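PDB 4EHX: tetraacyldisaccharide 4'-kinase from Aquifex aeolicus, which transfers the gamma-phosphate of ATP to the 4'-position of a tetraacyldisaccharide 1-phosphate, forming lipid IVA in the lipid A pathway. Local coordinates for residues 52-57 / 152-157; 280-285 / 289-294; 34-39 / 125-130. All coordinates share one frame; numbering follows the deposited sequence.

Interaction 1 of 3, residues 52-57 / 152-157; sequences TSFVMY and ILLLKK
Phe54, on the helix that leads out of the P-loop (residues 51-61), packs against Ile152 and Leu154 on the core strand 150-156. The nearest CA atoms, those of Phe54 and Leu154, are 8.8 Å apart, so side chains alone span the gap. CG of Phe54 stands anti to its backbone N (chi1 -172°), which carries the ring across to the strand. There Leu154 CD1 lies over one face of the ring, while its other methyl, CD2, touches Phe54 CB at 4.0 Å. Ile152 comes from another direction: its CD1 sits at the ring edge, near the ring plane, 3.9 Å from Phe54 CE2. The second branch of the same isoleucine, CG2, approaches that carbon too, with 4.0 Å between Ile152 CG2 and Phe54 CE2, and the two side chains cross at about a right angle. In P-loop kinases the nucleotide-binding loop joins a central strand to a helix, here strand 38-43 to helix 51-61, and Phe54 lies in the first turn of that helix. Thr52, two residues earlier, belongs to the predicted ATP site, and its CB points away from strand 150-156. Val41 of strand 38-43 touches both Phe54 and Leu154, which places the central strand at the same buried apolar patch. All three residues in contact are buried. Lys156 NZ reaches back to the predicted nucleotide-binding loop and hydrogen-bonds to Gly48 O.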
# COMPACT_ATOMS: atom_id res chain seq x y z
N THR A 52 0.70 -2.03 -0.60
CA THR A 52 0.42 -1.51 -1.94
C THR A 52 0.38 -2.65 -2.96
O THR A 52 -0.57 -2.77 -3.73
CB THR A 52 1.44 -0.43 -2.36
OG1 THR A 52 1.43 0.63 -1.40
CG2 THR A 52 1.09 0.16 -3.72
N SER A 53 1.41 -3.49 -2.95
CA SER A 53 1.43 -4.66 -3.83
C SER A 53 0.22 -5.55 -3.63
O SER A 53 -0.36 -6.07 -4.60
CB SER A 53 2.71 -5.48 -3.65
OG SER A 53 3.84 -4.76 -4.06
N PHE A 54 -0.17 -5.77 -2.38
CA PHE A 54 -1.30 -6.64 -2.13
C PHE A 54 -2.60 -6.04 -2.63
O PHE A 54 -3.46 -6.75 -3.14
CB PHE A 54 -1.43 -7.04 -0.64
CG PHE A 54 -2.46 -8.09 -0.42
CD1 PHE A 54 -2.17 -9.43 -0.69
CD2 PHE A 54 -3.73 -7.75 -0.02
CE1 PHE A 54 -3.14 -10.42 -0.53
CE2 PHE A 54 -4.70 -8.72 0.13
CZ PHE A 54 -4.41 -10.06 -0.12
N VAL A 55 -2.77 -4.73 -2.46
CA VAL A 55 -3.98 -4.08 -2.99
C VAL A 55 -4.09 -4.29 -4.50
O VAL A 55 -5.16 -4.63 -5.01
CB VAL A 55 -4.03 -2.56 -2.62
CG1 VAL A 55 -5.18 -1.90 -3.33
CG2 VAL A 55 -4.17 -2.40 -1.10
N MET A 56 -2.99 -4.10 -5.22
CA MET A 56 -2.98 -4.31 -6.67
C MET A 56 -3.37 -5.75 -7.00
O MET A 56 -4.16 -6.01 -7.91
CB MET A 56 -1.59 -4.03 -7.24
CG MET A 56 -1.16 -2.57 -7.15
SD MET A 56 0.62 -2.40 -7.45
CE MET A 56 0.68 -2.90 -9.18
N TYR A 57 -2.77 -6.67 -6.27
CA TYR A 57 -3.03 -8.10 -6.44
C TYR A 57 -4.50 -8.43 -6.20
O TYR A 57 -5.14 -9.14 -6.99
CB TYR A 57 -2.13 -8.89 -5.50
CG TYR A 57 -2.54 -10.33 -5.36
CD1 TYR A 57 -2.14 -11.28 -6.30
CD2 TYR A 57 -3.32 -10.75 -4.29
CE1 TYR A 57 -2.53 -12.61 -6.17
CE2 TYR A 57 -3.70 -12.07 -4.15
CZ TYR A 57 -3.31 -12.99 -5.09
OH TYR A 57 -3.71 -14.30 -4.95
N ILE A 152 -8.43 -8.23 6.13
CA ILE A 152 -7.17 -8.86 5.77
C ILE A 152 -6.01 -8.12 6.42
O ILE A 152 -5.85 -6.91 6.24
CB ILE A 152 -6.95 -8.88 4.26
CG1 ILE A 152 -8.12 -9.60 3.58
CG2 ILE A 152 -5.61 -9.58 3.94
CD1 ILE A 152 -8.02 -9.62 2.01
N LEU A 153 -5.22 -8.84 7.20
CA LEU A 153 -4.09 -8.24 7.90
C LEU A 153 -2.80 -8.79 7.36
O LEU A 153 -2.59 -10.01 7.32
CB LEU A 153 -4.17 -8.56 9.40
CG LEU A 153 -2.99 -8.01 10.22
CD1 LEU A 153 -3.04 -6.49 10.28
CD2 LEU A 153 -2.98 -8.61 11.66
N LEU A 154 -1.91 -7.89 6.96
CA LEU A 154 -0.57 -8.29 6.51
C LEU A 154 0.37 -8.23 7.68
O LEU A 154 0.35 -7.27 8.46
CB LEU A 154 -0.07 -7.34 5.42
CG LEU A 154 -0.51 -7.66 3.98
CD1 LEU A 154 -2.02 -7.75 3.86
CD2 LEU A 154 0.05 -6.59 3.03
N LEU A 155 1.20 -9.26 7.80
CA LEU A 155 2.19 -9.37 8.87
C LEU A 155 3.53 -9.75 8.29
O LEU A 155 3.62 -10.71 7.53
CB LEU A 155 1.80 -10.49 9.83
CG LEU A 155 0.92 -10.30 11.06
CD1 LEU A 155 0.94 -11.62 11.81
CD2 LEU A 155 1.41 -9.16 11.97
N LYS A 156 4.59 -9.02 8.65
CA LYS A 156 5.94 -9.49 8.33
C LYS A 156 6.65 -10.03 9.56
O LYS A 156 6.30 -9.69 10.70
CB LYS A 156 6.76 -8.40 7.66
CG LYS A 156 6.97 -7.18 8.51
CD LYS A 156 7.61 -6.07 7.73
CE LYS A 156 7.62 -4.79 8.54
NZ LYS A 156 8.17 -3.66 7.76
N LYS A 157 7.66 -10.87 9.35
CA LYS A 157 8.34 -11.50 10.48
C LYS A 157 8.79 -10.44 11.49
O LYS A 157 8.65 -10.63 12.70
CB LYS A 157 9.52 -12.34 10.00
CG LYS A 157 10.22 -13.12 11.13
CD LYS A 157 11.42 -13.90 10.59
CE LYS A 157 12.11 -14.71 11.67
NZ LYS A 157 13.32 -15.40 11.14

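Interaction 2 of 3, residues 280-285 / 289-294; sequences KDLIKL and ENVFAL
Leu282 and Ala293 are the residues with the nearest CA atoms, 6.9 Å apart, where helix 279-282 lies against strand 291-300. From Leu282 the chain goes into a type I beta turn ending at Leu285, in which Leu285 N donates to Leu282 O at 3.0 Å; the turn brings the second leucine round to the strand as well. Leu282 carries most of the contact. Because its CG lies anti to the backbone N (chi1 -175°), the isobutyl group extends to the strand and divides its two methyls between alternate residues there. CD1 takes Val291, meeting Val291 CG1 at 3.7 Å and also the backbone, with Leu282 CD1 3.6 Å from Val291 O. CD2 takes Ala293, and the separation of 3.8 Å between Leu282 CD2 and Ala293 CB is consistent with the short side chain of the alanine letting the leucine come close. Leu282 and Val291 run past each other in opposite directions. Leu285 instead crosses Val291 at about a right angle and adds a looser touch, 4.2 Å from Leu285 CD1 to Val291 CG1, so that this one valine methyl is met by both leucines. Phe292, between Val291 and Ala293, directs its CB away from residues 280-285, and its side chain touches Leu276 of strand 275-277. Val291 also touches Tyr275 and Thr277 of the same parallel strand, and Leu285 packs on Phe267. Leu294, farther along strand 291-300, rests on helix 237-248, and Ile283 touches helix 99-107.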
# COMPACT_ATOMS: atom_id res chain seq x y z
N LYS A 280 7.00 6.02 -6.35
CA LYS A 280 6.62 7.26 -5.68
C LYS A 280 7.30 8.47 -6.31
O LYS A 280 6.74 9.57 -6.34
CB LYS A 280 6.94 7.21 -4.18
CG LYS A 280 6.55 8.50 -3.45
CD LYS A 280 6.90 8.46 -1.98
CE LYS A 280 6.53 9.77 -1.30
NZ LYS A 280 6.92 9.79 0.14
N ASP A 281 8.53 8.28 -6.80
CA ASP A 281 9.22 9.35 -7.53
C ASP A 281 8.68 9.47 -8.95
O ASP A 281 8.51 10.57 -9.49
CB ASP A 281 10.72 9.07 -7.58
CG ASP A 281 11.38 9.21 -6.23
OD1 ASP A 281 11.48 10.35 -5.75
OD2 ASP A 281 11.82 8.18 -5.67
N LEU A 282 8.40 8.32 -9.55
CA LEU A 282 8.02 8.27 -10.95
C LEU A 282 6.75 9.08 -11.23
O LEU A 282 6.58 9.59 -12.33
CB LEU A 282 7.86 6.82 -11.40
CG LEU A 282 7.57 6.54 -12.87
CD1 LEU A 282 8.72 7.00 -13.79
CD2 LEU A 282 7.29 5.05 -13.04
N ILE A 283 5.85 9.19 -10.25
CA ILE A 283 4.59 9.88 -10.49
C ILE A 283 4.81 11.36 -10.82
O ILE A 283 3.95 12.00 -11.41
CB ILE A 283 3.57 9.75 -9.32
CG1 ILE A 283 4.17 10.25 -8.02
CG2 ILE A 283 3.10 8.31 -9.18
CD1 ILE A 283 3.19 10.24 -6.85
N LYS A 284 5.98 11.88 -10.45
CA LYS A 284 6.28 13.29 -10.65
C LYS A 284 7.07 13.53 -11.93
O LYS A 284 7.43 14.66 -12.25
CB LYS A 284 7.06 13.84 -9.45
CG LYS A 284 6.28 13.79 -8.14
CD LYS A 284 7.16 13.31 -7.00
CE LYS A 284 6.35 13.13 -5.72
NZ LYS A 284 5.74 14.41 -5.28
N LEU A 285 7.32 12.45 -12.67
CA LEU A 285 8.15 12.51 -13.86
C LEU A 285 7.46 11.92 -15.08
O LEU A 285 8.11 11.40 -15.99
CB LEU A 285 9.48 11.79 -13.62
CG LEU A 285 10.36 12.42 -12.55
CD1 LEU A 285 11.48 11.47 -12.16
CD2 LEU A 285 10.92 13.75 -13.06
N GLU A 289 10.11 9.84 -21.02
CA GLU A 289 9.92 8.49 -21.51
C GLU A 289 11.16 7.64 -21.36
O GLU A 289 11.17 6.47 -21.75
CB GLU A 289 9.41 8.54 -22.96
CG GLU A 289 7.95 8.99 -23.03
CD GLU A 289 7.61 9.75 -24.30
OE1 GLU A 289 6.60 10.48 -24.28
OE2 GLU A 289 8.35 9.61 -25.31
N ASN A 290 12.21 8.21 -20.77
CA ASN A 290 13.41 7.43 -20.50
C ASN A 290 13.59 7.10 -19.01
O ASN A 290 14.68 6.71 -18.59
CB ASN A 290 14.67 8.10 -21.10
CG ASN A 290 14.94 9.51 -20.52
OD1 ASN A 290 14.04 10.17 -19.99
ND2 ASN A 290 16.19 9.96 -20.64
N VAL A 291 12.52 7.23 -18.24
CA VAL A 291 12.55 7.03 -16.78
C VAL A 291 11.57 5.92 -16.40
O VAL A 291 10.41 5.97 -16.78
CB VAL A 291 12.15 8.32 -16.05
CG1 VAL A 291 12.17 8.12 -14.55
CG2 VAL A 291 13.07 9.47 -16.47
N PHE A 292 12.06 4.93 -15.64
CA PHE A 292 11.30 3.73 -15.32
C PHE A 292 11.39 3.37 -13.84
O PHE A 292 12.30 3.82 -13.13
CB PHE A 292 11.83 2.54 -16.13
CG PHE A 292 11.84 2.78 -17.61
CD1 PHE A 292 12.90 3.43 -18.21
CD2 PHE A 292 10.79 2.35 -18.40
CE1 PHE A 292 12.91 3.67 -19.58
CE2 PHE A 292 10.79 2.57 -19.77
CZ PHE A 292 11.85 3.24 -20.36
N ALA A 293 10.45 2.54 -13.38
CA ALA A 293 10.50 1.95 -12.05
C ALA A 293 10.50 0.42 -12.17
O ALA A 293 10.16 -0.12 -13.22
CB ALA A 293 9.31 2.43 -11.18
N LEU A 294 10.90 -0.27 -11.12
CA LEU A 294 10.85 -1.71 -11.13
C LEU A 294 9.42 -2.18 -10.82
O LEU A 294 8.70 -1.56 -10.04
CB LEU A 294 11.82 -2.28 -10.10
CG LEU A 294 13.27 -1.78 -10.19
CD1 LEU A 294 14.10 -2.36 -9.05
CD2 LEU A 294 13.87 -2.11 -11.53

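Interaction 3 of 3, residues 34-39 / 125-130; sequences LPVPVI and LALEKL
Leu127, on helix 119-130, meets Leu34, Pro35 and Val36, which lie in the loop just ahead of strand 38-43. The contact is wholly apolar and is shared between the two methyls of Leu127. Leu127 and Pro35 reach toward each other, CD1 of the leucine meeting the ring 3.6 Å from Pro35 CD and 3.7 Å from Pro35 CG. The same CD1 also lies 4.1 Å from Leu34 CD2, whose side chain crosses at an oblique angle. CD2 serves Val36, the two side chains sliding past each other in opposite directions with Leu127 CD2 4.0 Å from Val36 CG1. A chi1 of -73° sets Leu127 CG anti to its carbonyl carbon, and from there the branches diverge, one to each set of partners. Replacing Leu127 with an alanine removes both methyls, which would probably open a gap against Pro35 and Val36 and leave Leu34 CD2 without its partner methyl. Glu128 and Lys129 pair with each other in a long salt bridge (Glu128 OE2 to Lys129 NZ, 3.7 Å) and do not touch residues 34-39. Phe135 of strand 134-138 touches Leu34, Val36 and Ala126, so helix 119-130 and the incoming loop lie against a common strand, while Leu125 and Lys129 touch strand 81-86.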
# COMPACT_ATOMS: atom_id res chain seq x y z
N LEU A 34 -21.61 -0.02 4.96
CA LEU A 34 -21.94 0.27 3.56
C LEU A 34 -22.76 -0.87 2.95
O LEU A 34 -22.63 -2.02 3.37
CB LEU A 34 -20.67 0.52 2.74
CG LEU A 34 -19.96 1.83 3.07
CD1 LEU A 34 -18.54 1.83 2.49
CD2 LEU A 34 -20.75 3.05 2.57
N PRO A 35 -23.63 -0.54 1.97
CA PRO A 35 -24.54 -1.53 1.37
C PRO A 35 -23.90 -2.40 0.28
O PRO A 35 -24.63 -3.14 -0.37
CB PRO A 35 -25.64 -0.65 0.76
CG PRO A 35 -24.93 0.61 0.38
CD PRO A 35 -23.92 0.83 1.51
N VAL A 36 -22.59 -2.31 0.07
CA VAL A 36 -21.92 -3.28 -0.78
C VAL A 36 -20.76 -3.87 0.03
O VAL A 36 -20.40 -3.32 1.05
CB VAL A 36 -21.38 -2.67 -2.11
CG1 VAL A 36 -22.53 -2.13 -2.95
CG2 VAL A 36 -20.35 -1.57 -1.84
N PRO A 37 -20.17 -4.98 -0.44
CA PRO A 37 -19.05 -5.60 0.27
C PRO A 37 -17.81 -4.69 0.40
O PRO A 37 -17.49 -3.88 -0.49
CB PRO A 37 -18.73 -6.83 -0.59
CG PRO A 37 -20.02 -7.14 -1.30
CD PRO A 37 -20.61 -5.78 -1.60
N VAL A 38 -17.16 -4.82 1.56
CA VAL A 38 -15.97 -4.07 1.91
C VAL A 38 -14.89 -5.05 2.35
O VAL A 38 -15.08 -5.85 3.27
CB VAL A 38 -16.25 -3.07 3.06
CG1 VAL A 38 -14.96 -2.36 3.47
CG2 VAL A 38 -17.32 -2.06 2.62
N ILE A 39 -13.76 -4.99 1.67
CA ILE A 39 -12.60 -5.77 2.04
C ILE A 39 -11.56 -4.78 2.55
O ILE A 39 -11.28 -3.81 1.88
CB ILE A 39 -12.02 -6.49 0.83
CG1 ILE A 39 -13.08 -7.40 0.19
CG2 ILE A 39 -10.76 -7.30 1.23
CD1 ILE A 39 -12.69 -7.89 -1.23
N LEU A 125 -19.97 8.69 -1.23
CA LEU A 125 -19.76 9.49 -2.44
C LEU A 125 -19.53 8.57 -3.63
O LEU A 125 -20.04 8.81 -4.73
CB LEU A 125 -18.57 10.43 -2.27
CG LEU A 125 -18.20 11.20 -3.54
CD1 LEU A 125 -19.29 12.21 -3.91
CD2 LEU A 125 -16.85 11.89 -3.40
N ALA A 126 -18.75 7.52 -3.42
CA ALA A 126 -18.48 6.57 -4.49
C ALA A 126 -19.78 5.90 -4.95
O ALA A 126 -20.02 5.75 -6.15
CB ALA A 126 -17.46 5.51 -4.03
N LEU A 127 -20.62 5.49 -4.01
CA LEU A 127 -21.86 4.84 -4.39
C LEU A 127 -22.71 5.76 -5.26
O LEU A 127 -23.32 5.33 -6.23
CB LEU A 127 -22.64 4.36 -3.17
CG LEU A 127 -22.00 3.13 -2.51
CD1 LEU A 127 -22.52 2.94 -1.09
CD2 LEU A 127 -22.21 1.87 -3.36
N GLU A 128 -22.71 7.04 -4.91
CA GLU A 128 -23.49 8.03 -5.63
C GLU A 128 -22.95 8.28 -7.04
O GLU A 128 -23.71 8.32 -8.01
CB GLU A 128 -23.52 9.34 -4.83
CG GLU A 128 -24.26 10.48 -5.50
CD GLU A 128 -24.26 11.73 -4.63
OE1 GLU A 128 -23.59 11.73 -3.58
OE2 GLU A 128 -24.95 12.71 -5.00
N LYS A 129 -21.63 8.42 -7.16
CA LYS A 129 -21.03 8.88 -8.41
C LYS A 129 -20.42 7.77 -9.28
O LYS A 129 -20.27 7.94 -10.48
CB LYS A 129 -19.94 9.92 -8.13
CG LYS A 129 -20.38 11.13 -7.32
CD LYS A 129 -21.43 11.94 -8.06
CE LYS A 129 -21.78 13.20 -7.27
NZ LYS A 129 -22.92 13.94 -7.90
N LEU A 130 -20.05 6.65 -8.67
CA LEU A 130 -19.26 5.65 -9.38
C LEU A 130 -19.91 4.26 -9.45
O LEU A 130 -19.39 3.36 -10.12
CB LEU A 130 -17.88 5.52 -8.72
CG LEU A 130 -17.00 6.77 -8.60
CD1 LEU A 130 -15.85 6.56 -7.62
CD2 LEU A 130 -16.47 7.20 -9.97

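Interactions 1 and 3 join directly: Ile152 CD1 touches Ile39 CG2 at 3.7 Å, because strands 38-43 and 150-156 are neighbours, although the centres of the two contacts are 22 Å apart. Their segments alternate along the chain, and residues 34-39 lead through strand 38-43 and the P-loop to helix 51-61. Interaction 2 comes later in sequence and stands apart, its nearest atoms about 8 Å from interaction 1 and about 19 Å from interaction 3. Relative to the predicted ATP site, interaction 1 contains Thr52 itself, the side chain of Ala293 in interaction 2 is about 11 Å from that of Thr52, and interaction 3 lies away from the site.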